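Local coordinates for protein diphthine synthase (Entamoeba histolytica, PDB 3I4T) that probably methylates the modified histidine of elongation factor 2 with S-adenosylmethionine as methyl donor, a step in making diphthamide, at residues 47-59 and 89-103. Numbering follows the deposited sequence.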
ATOM      1  N   CYS A  47      -9.889   7.699  23.116  1.00 51.15           N
ATOM      2  CA  CYS A  47     -11.284   7.446  22.760  1.00 51.51           C
ATOM      3  C   CYS A  47     -12.091   6.887  23.912  1.00 52.15           C
ATOM      4  O   CYS A  47     -11.557   6.188  24.771  1.00 52.46           O
ATOM      5  CB  CYS A  47     -11.378   6.495  21.566  1.00 51.36           C
ATOM      6  SG  CYS A  47     -11.226   7.327  19.986  1.00 50.11           S
ATOM      7  N   ASP A  48     -13.387   7.182  23.915  1.00 52.55           N
ATOM      8  CA  ASP A  48     -14.273   6.680  24.953  1.00 53.18           C
ATOM      9  C   ASP A  48     -14.718   5.253  24.642  1.00 53.36           C
ATOM     10  O   ASP A  48     -14.966   4.464  25.556  1.00 53.54           O
ATOM     11  CB  ASP A  48     -15.486   7.601  25.126  1.00 53.30           C
ATOM     12  CG  ASP A  48     -15.100   9.071  25.203  1.00 54.20           C
ATOM     13  OD1 ASP A  48     -15.595   9.856  24.362  1.00 54.99           O
ATOM     14  OD2 ASP A  48     -14.292   9.440  26.089  1.00 54.30           O
ATOM     15  N   LEU A  49     -14.820   4.928  23.357  1.00 53.31           N
ATOM     16  CA  LEU A  49     -15.252   3.596  22.935  1.00 53.36           C
ATOM     17  C   LEU A  49     -14.361   3.094  21.816  1.00 53.32           C
ATOM     18  O   LEU A  49     -13.996   3.854  20.917  1.00 53.45           O
ATOM     19  CB  LEU A  49     -16.713   3.615  22.474  1.00 53.46           C
ATOM     20  CG  LEU A  49     -17.817   3.910  23.500  1.00 54.31           C
ATOM     21  CD1 LEU A  49     -19.043   4.448  22.795  1.00 55.00           C
ATOM     22  CD2 LEU A  49     -18.192   2.693  24.366  1.00 54.92           C
ATOM     23  N   VAL A  50     -14.012   1.813  21.873  1.00 53.26           N
ATOM     24  CA  VAL A  50     -13.108   1.225  20.896  1.00 53.51           C
ATOM     25  C   VAL A  50     -13.716  -0.033  20.288  1.00 54.00           C
ATOM     26  O   VAL A  50     -13.973  -1.012  20.982  1.00 54.41           O
ATOM     27  CB  VAL A  50     -11.729   0.898  21.514  1.00 53.44           C
ATOM     28  CG1 VAL A  50     -10.762   0.399  20.435  1.00 53.12           C
ATOM     29  CG2 VAL A  50     -11.154   2.113  22.224  1.00 52.52           C
ATOM     30  N   PHE A  51     -13.948  -0.002  18.986  1.00 54.56           N
ATOM     31  CA  PHE A  51     -14.536  -1.137  18.301  1.00 55.14           C
ATOM     32  C   PHE A  51     -13.510  -1.831  17.431  1.00 55.97           C
ATOM     33  O   PHE A  51     -12.638  -1.189  16.835  1.00 55.70           O
ATOM     34  CB  PHE A  51     -15.710  -0.707  17.430  1.00 54.88           C
ATOM     35  CG  PHE A  51     -16.887  -0.189  18.199  1.00 54.81           C
ATOM     36  CD1 PHE A  51     -17.983  -1.009  18.447  1.00 54.88           C
ATOM     37  CD2 PHE A  51     -16.911   1.128  18.663  1.00 54.55           C
ATOM     38  CE1 PHE A  51     -19.092  -0.527  19.157  1.00 55.88           C
ATOM     39  CE2 PHE A  51     -18.003   1.624  19.369  1.00 54.87           C
ATOM     40  CZ  PHE A  51     -19.100   0.796  19.616  1.00 56.05           C
ATOM     41  N   LEU A  52     -13.621  -3.154  17.379  1.00 57.00           N
ATOM     42  CA  LEU A  52     -12.876  -3.957  16.433  1.00 57.99           C
ATOM     43  C   LEU A  52     -13.818  -4.512  15.393  1.00 58.67           C
ATOM     44  O   LEU A  52     -14.843  -5.114  15.727  1.00 58.87           O
ATOM     45  CB  LEU A  52     -12.194  -5.125  17.132  1.00 58.03           C
ATOM     46  CG  LEU A  52     -10.874  -4.906  17.862  1.00 58.98           C
ATOM     47  CD1 LEU A  52     -10.551  -6.154  18.647  1.00 60.21           C
ATOM     48  CD2 LEU A  52      -9.746  -4.609  16.899  1.00 60.26           C
ATOM     49  N   GLU A  53     -13.468  -4.293  14.133  1.00 59.60           N
ATOM     50  CA  GLU A  53     -14.026  -5.051  13.028  1.00 60.61           C
ATOM     51  C   GLU A  53     -13.746  -6.539  13.288  1.00 61.12           C
ATOM     52  O   GLU A  53     -12.617  -6.913  13.568  1.00 60.94           O
ATOM     53  CB  GLU A  53     -13.357  -4.591  11.737  1.00 60.62           C
ATOM     54  CG  GLU A  53     -13.867  -5.240  10.479  1.00 61.53           C
ATOM     55  CD  GLU A  53     -12.942  -5.012   9.300  1.00 62.99           C
ATOM     56  OE1 GLU A  53     -11.702  -5.178   9.444  1.00 62.43           O
ATOM     57  OE2 GLU A  53     -13.467  -4.675   8.219  1.00 64.65           O
ATOM     58  N   HIS A  54     -14.776  -7.380  13.213  1.00 62.07           N
ATOM     59  CA  HIS A  54     -14.628  -8.813  13.514  1.00 62.85           C
ATOM     60  C   HIS A  54     -13.481  -9.457  12.727  1.00 62.97           C
ATOM     61  O   HIS A  54     -12.826 -10.389  13.215  1.00 62.87           O
ATOM     62  CB  HIS A  54     -15.936  -9.564  13.248  1.00 63.20           C
ATOM     63  CG  HIS A  54     -16.226  -9.765  11.796  1.00 64.56           C
ATOM     64  ND1 HIS A  54     -16.846  -8.807  11.024  1.00 65.93           N
ATOM     65  CD2 HIS A  54     -15.956 -10.802  10.968  1.00 66.03           C
ATOM     66  CE1 HIS A  54     -16.959  -9.249   9.784  1.00 66.69           C
ATOM     67  NE2 HIS A  54     -16.424 -10.456   9.723  1.00 67.21           N
ATOM     68  N   TYR A  55     -13.253  -8.942  11.515  1.00 63.19           N
ATOM     69  CA  TYR A  55     -12.167  -9.387  10.637  1.00 63.43           C
ATOM     70  C   TYR A  55     -10.815  -9.369  11.344  1.00 63.34           C
ATOM     71  O   TYR A  55      -9.860 -10.006  10.880  1.00 63.39           O
ATOM     72  CB  TYR A  55     -12.098  -8.519   9.376  1.00 63.50           C
ATOM     73  CG  TYR A  55     -13.183  -8.795   8.356  1.00 64.41           C
ATOM     74  CD1 TYR A  55     -13.228 -10.004   7.661  1.00 65.21           C
ATOM     75  CD2 TYR A  55     -14.158  -7.841   8.072  1.00 65.22           C
ATOM     76  CE1 TYR A  55     -14.227 -10.257   6.719  1.00 65.70           C
ATOM     77  CE2 TYR A  55     -15.160  -8.083   7.127  1.00 65.61           C
ATOM     78  CZ  TYR A  55     -15.188  -9.292   6.458  1.00 65.73           C
ATOM     79  OH  TYR A  55     -16.172  -9.537   5.527  1.00 65.78           O
ATOM     80  N   THR A  56     -10.756  -8.645  12.466  1.00 63.15           N
ATOM     81  CA  THR A  56      -9.537  -8.488  13.273  1.00 62.77           C
ATOM     82  C   THR A  56      -9.156  -9.733  14.078  1.00 62.57           C
ATOM     83  O   THR A  56      -8.033  -9.825  14.576  1.00 62.72           O
ATOM     84  CB  THR A  56      -9.607  -7.254  14.215  1.00 62.87           C
ATOM     85  OG1 THR A  56     -10.762  -7.347  15.059  1.00 62.69           O
ATOM     86  CG2 THR A  56      -9.663  -5.947  13.410  1.00 63.13           C
ATOM     87  N   ALA A  57     -10.082 -10.681  14.200  1.00 62.35           N
ATOM     88  CA  ALA A  57      -9.807 -11.965  14.853  1.00 62.03           C
ATOM     89  C   ALA A  57      -8.643 -12.730  14.187  1.00 61.71           C
ATOM     90  O   ALA A  57      -8.003 -13.579  14.822  1.00 61.89           O
ATOM     91  CB  ALA A  57     -11.078 -12.828  14.907  1.00 61.89           C
ATOM     92  N   ILE A  58      -8.366 -12.409  12.921  1.00 61.06           N
ATOM     93  CA  ILE A  58      -7.251 -13.014  12.181  1.00 60.46           C
ATOM     94  C   ILE A  58      -5.862 -12.602  12.696  1.00 60.04           C
ATOM     95  O   ILE A  58      -4.888 -13.331  12.496  1.00 60.14           O
ATOM     96  CB  ILE A  58      -7.372 -12.786  10.635  1.00 60.59           C
ATOM     97  CG1 ILE A  58      -6.541 -13.816   9.860  1.00 60.63           C
ATOM     98  CG2 ILE A  58      -7.006 -11.353  10.234  1.00 60.33           C
ATOM     99  CD1 ILE A  58      -6.923 -15.263  10.140  1.00 60.54           C
ATOM    100  N   LEU A  59      -5.778 -11.447  13.358  1.00 59.33           N
ATOM    101  CA  LEU A  59      -4.533 -11.003  13.981  1.00 58.66           C
ATOM    102  C   LEU A  59      -4.006 -12.003  15.024  1.00 58.54           C
ATOM    103  O   LEU A  59      -4.778 -12.674  15.717  1.00 58.16           O
ATOM    104  CB  LEU A  59      -4.695  -9.613  14.602  1.00 58.42           C
ATOM    105  CG  LEU A  59      -4.681  -8.399  13.668  1.00 58.24           C
ATOM    106  CD1 LEU A  59      -4.946  -7.118  14.438  1.00 57.08           C
ATOM    107  CD2 LEU A  59      -3.369  -8.289  12.923  1.00 57.77           C
ATOM    108  N   ILE A  89     -21.732   1.820  16.379  1.00 69.81           N
ATOM    109  CA  ILE A  89     -20.458   2.518  16.267  1.00 68.66           C
ATOM    110  C   ILE A  89     -20.668   4.011  16.010  1.00 67.66           C
ATOM    111  O   ILE A  89     -19.921   4.845  16.519  1.00 67.29           O
ATOM    112  CB  ILE A  89     -19.583   1.905  15.145  1.00 68.80           C
ATOM    113  CG1 ILE A  89     -19.652   0.375  15.193  1.00 69.09           C
ATOM    114  CG2 ILE A  89     -18.130   2.384  15.256  1.00 68.72           C
ATOM    115  CD1 ILE A  89     -19.568  -0.299  13.830  1.00 70.20           C
ATOM    116  N   LEU A  90     -21.696   4.342  15.234  1.00 66.74           N
ATOM    117  CA  LEU A  90     -21.877   5.710  14.749  1.00 66.09           C
ATOM    118  C   LEU A  90     -22.754   6.582  15.631  1.00 65.76           C
ATOM    119  O   LEU A  90     -22.551   7.796  15.700  1.00 65.82           O
ATOM    120  CB  LEU A  90     -22.419   5.708  13.320  1.00 65.99           C
ATOM    121  CG  LEU A  90     -21.571   5.057  12.229  1.00 65.64           C
ATOM    122  CD1 LEU A  90     -22.150   5.417  10.886  1.00 65.30           C
ATOM    123  CD2 LEU A  90     -20.108   5.489  12.309  1.00 65.53           C
ATOM    124  N   GLU A  91     -23.737   5.969  16.287  1.00 65.26           N
ATOM    125  CA  GLU A  91     -24.617   6.687  17.208  1.00 64.52           C
ATOM    126  C   GLU A  91     -23.887   7.321  18.383  1.00 63.61           C
ATOM    127  O   GLU A  91     -24.131   8.491  18.681  1.00 63.57           O
ATOM    128  CB  GLU A  91     -25.771   5.797  17.683  1.00 64.90           C
ATOM    129  CG  GLU A  91     -26.938   5.768  16.709  1.00 66.03           C
ATOM    130  CD  GLU A  91     -27.385   7.167  16.298  1.00 67.41           C
ATOM    131  OE1 GLU A  91     -27.331   8.089  17.150  1.00 68.11           O
ATOM    132  OE2 GLU A  91     -27.788   7.343  15.125  1.00 67.51           O
ATOM    133  N   PRO A  92     -22.985   6.561  19.050  1.00 62.71           N
ATOM    134  CA  PRO A  92     -22.083   7.168  20.031  1.00 61.95           C
ATOM    135  C   PRO A  92     -21.195   8.252  19.423  1.00 61.31           C
ATOM    136  O   PRO A  92     -21.024   9.309  20.027  1.00 60.95           O
ATOM    137  CB  PRO A  92     -21.217   5.991  20.478  1.00 61.80           C
ATOM    138  CG  PRO A  92     -22.050   4.814  20.261  1.00 62.14           C
ATOM    139  CD  PRO A  92     -22.846   5.093  19.035  1.00 62.38           C
ATOM    140  N   ALA A  93     -20.651   7.980  18.234  1.00 61.10           N
ATOM    141  CA  ALA A  93     -19.733   8.896  17.528  1.00 60.83           C
ATOM    142  C   ALA A  93     -20.352  10.260  17.248  1.00 60.74           C
ATOM    143  O   ALA A  93     -19.646  11.234  17.017  1.00 60.43           O
ATOM    144  CB  ALA A  93     -19.246   8.266  16.236  1.00 60.57           C
ATOM    145  N   LYS A  94     -21.680  10.312  17.274  1.00 60.99           N
ATOM    146  CA  LYS A  94     -22.416  11.558  17.146  1.00 61.29           C
ATOM    147  C   LYS A  94     -22.111  12.508  18.313  1.00 61.08           C
ATOM    148  O   LYS A  94     -22.323  13.716  18.197  1.00 60.98           O
ATOM    149  CB  LYS A  94     -23.913  11.265  17.064  1.00 61.53           C
ATOM    150  CG  LYS A  94     -24.658  12.111  16.040  1.00 62.91           C
ATOM    151  CD  LYS A  94     -25.793  11.321  15.386  1.00 65.06           C
ATOM    152  CE  LYS A  94     -27.018  11.194  16.300  1.00 66.60           C
ATOM    153  NZ  LYS A  94     -28.068  10.293  15.721  1.00 67.12           N
ATOM    154  N   THR A  95     -21.593  11.958  19.419  1.00 60.75           N
ATOM    155  CA  THR A  95     -21.297  12.743  20.628  1.00 60.35           C
ATOM    156  C   THR A  95     -19.908  12.510  21.256  1.00 59.88           C
ATOM    157  O   THR A  95     -19.325  13.434  21.836  1.00 60.05           O
ATOM    158  CB  THR A  95     -22.373  12.525  21.710  1.00 60.52           C
ATOM    159  OG1 THR A  95     -22.623  11.120  21.863  1.00 60.39           O
ATOM    160  CG2 THR A  95     -23.680  13.255  21.333  1.00 60.56           C
ATOM    161  N   LYS A  96     -19.383  11.291  21.134  1.00 58.93           N
ATOM    162  CA  LYS A  96     -18.116  10.909  21.776  1.00 57.81           C
ATOM    163  C   LYS A  96     -17.055  10.505  20.759  1.00 56.62           C
ATOM    164  O   LYS A  96     -17.381  10.095  19.647  1.00 56.16           O
ATOM    165  CB  LYS A  96     -18.352   9.730  22.722  1.00 58.22           C
ATOM    166  CG  LYS A  96     -19.356   9.993  23.833  1.00 59.74           C
ATOM    167  CD  LYS A  96     -19.924   8.697  24.369  1.00 61.71           C
ATOM    168  CE  LYS A  96     -21.403   8.857  24.702  1.00 63.28           C
ATOM    169  NZ  LYS A  96     -22.143   7.560  24.589  1.00 64.06           N
ATOM    170  N   ASN A  97     -15.786  10.611  21.155  1.00 55.36           N
ATOM    171  CA  ASN A  97     -14.673  10.068  20.369  1.00 53.89           C
ATOM    172  C   ASN A  97     -14.706   8.544  20.352  1.00 52.69           C
ATOM    173  O   ASN A  97     -14.531   7.895  21.382  1.00 52.90           O
ATOM    174  CB  ASN A  97     -13.328  10.549  20.907  1.00 54.10           C
ATOM    175  CG  ASN A  97     -13.183  12.050  20.853  1.00 54.61           C
ATOM    176  OD1 ASN A  97     -13.089  12.641  19.777  1.00 56.88           O
ATOM    177  ND2 ASN A  97     -13.165  12.680  22.019  1.00 55.16           N
ATOM    178  N   VAL A  98     -14.940   7.993  19.167  1.00 50.94           N
ATOM    179  CA  VAL A  98     -15.096   6.565  18.961  1.00 49.11           C
ATOM    180  C   VAL A  98     -13.987   6.096  18.020  1.00 48.31           C
ATOM    181  O   VAL A  98     -13.640   6.794  17.067  1.00 47.84           O
ATOM    182  CB  VAL A  98     -16.490   6.248  18.356  1.00 49.07           C
ATOM    183  CG1 VAL A  98     -16.611   4.777  17.949  1.00 47.93           C
ATOM    184  CG2 VAL A  98     -17.602   6.633  19.335  1.00 48.79           C
ATOM    185  N   ALA A  99     -13.421   4.928  18.307  1.00 47.03           N
ATOM    186  CA  ALA A  99     -12.376   4.354  17.465  1.00 46.09           C
ATOM    187  C   ALA A  99     -12.857   3.055  16.843  1.00 45.26           C
ATOM    188  O   ALA A  99     -13.455   2.213  17.523  1.00 45.12           O
ATOM    189  CB  ALA A  99     -11.113   4.112  18.269  1.00 46.06           C
ATOM    190  N   LEU A 100     -12.623   2.915  15.543  1.00 44.06           N
ATOM    191  CA  LEU A 100     -12.855   1.659  14.846  1.00 43.10           C
ATOM    192  C   LEU A 100     -11.526   1.103  14.361  1.00 42.56           C
ATOM    193  O   LEU A 100     -10.801   1.760  13.628  1.00 42.33           O
ATOM    194  CB  LEU A 100     -13.829   1.838  13.677  1.00 42.75           C
ATOM    195  CG  LEU A 100     -14.052   0.619  12.765  1.00 42.64           C
ATOM    196  CD1 LEU A 100     -14.550  -0.626  13.532  1.00 42.22           C
ATOM    197  CD2 LEU A 100     -14.998   0.967  11.627  1.00 41.67           C
ATOM    198  N   LEU A 101     -11.226  -0.118  14.772  1.00 42.40           N
ATOM    199  CA  LEU A 101      -9.959  -0.746  14.458  1.00 42.28           C
ATOM    200  C   LEU A 101     -10.124  -1.797  13.361  1.00 42.40           C
ATOM    201  O   LEU A 101     -10.980  -2.678  13.457  1.00 42.72           O
ATOM    202  CB  LEU A 101      -9.364  -1.371  15.719  1.00 42.30           C
ATOM    203  CG  LEU A 101      -9.228  -0.524  16.989  1.00 41.85           C
ATOM    204  CD1 LEU A 101      -8.424  -1.273  18.037  1.00 39.32           C
ATOM    205  CD2 LEU A 101      -8.588   0.821  16.679  1.00 40.90           C
ATOM    206  N   VAL A 102      -9.309  -1.695  12.315  1.00 42.28           N
ATOM    207  CA  VAL A 102      -9.418  -2.583  11.156  1.00 42.28           C
ATOM    208  C   VAL A 102      -8.062  -3.201  10.862  1.00 42.51           C
ATOM    209  O   VAL A 102      -7.039  -2.561  11.091  1.00 42.20           O
ATOM    210  CB  VAL A 102      -9.958  -1.843   9.893  1.00 42.01           C
ATOM    211  CG1 VAL A 102     -11.281  -1.166  10.180  1.00 41.85           C
ATOM    212  CG2 VAL A 102      -8.963  -0.816   9.370  1.00 42.24           C
ATOM    213  N   VAL A 103      -8.062  -4.443  10.380  1.00 43.28           N
ATOM    214  CA  VAL A 103      -6.835  -5.139   9.962  1.00 44.06           C
ATOM    215  C   VAL A 103      -6.235  -4.447   8.748  1.00 44.79           C
ATOM    216  O   VAL A 103      -6.947  -4.131   7.802  1.00 44.77           O
ATOM    217  CB  VAL A 103      -7.108  -6.626   9.587  1.00 44.20           C
ATOM    218  CG1 VAL A 103      -5.814  -7.342   9.142  1.00 43.75           C
ATOM    219  CG2 VAL A 103      -7.708  -7.354  10.750  1.00 43.78           C
TER
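Ile89 lies over one face of the Phe51 ring, its CG1 4.1 Å from the ring centroid and 16° off the normal, in a CH-pi contact. Phe51 belongs to strand 49-52, which runs parallel to strand 97-102 in the five-stranded parallel sheet of the N-terminal alpha/beta domain of a tetrapyrrole-methylase fold. The strand axes approach to 4.6 Å, and strand 97-102 is flanked on its other edge by strand 22-27. The backbone ladder alternates: Leu49 O accepts from Ala99 N, Phe51 N gives to Ala99 O in a nearly straight bond (N-H...O 175°), Phe51 O takes Leu101 N, and Glu53 N reaches Leu101 O.

On the face of Leu49, Phe51, Val98 and Leu100, CG of Phe51 stands anti to its carbonyl carbon (chi1 -66°), which sets one face of the flat ring against the branched Ile89, while Val98 CG1 meets Phe51 CE2 obliquely at 3.7 Å. Leu49 has the length to reach the short, weakly bonded helix 90-93, where the Leu49 and Pro92 side chains cross at about a right angle, CD1 to CB 3.5 Å.

On the face of Val50, Leu52, Ala99 and Leu101, small Ala99 leaves room for Cys47 SG, which reaches its CB at 3.6 Å. Longer Leu101 fits its CD1 against Val50 CG1 and its CB against Leu52 CD2, and itself reaches Tyr70 of helix 63-70.

Past the strands, Thr56 and Val103 slide past each other in opposite directions, CG2 to CG2 3.6 Å. At the start, Asp48 N donates to Asn97 O at 2.9 Å, and Asp48 OD1 receives a weak return bond from Asn97 N.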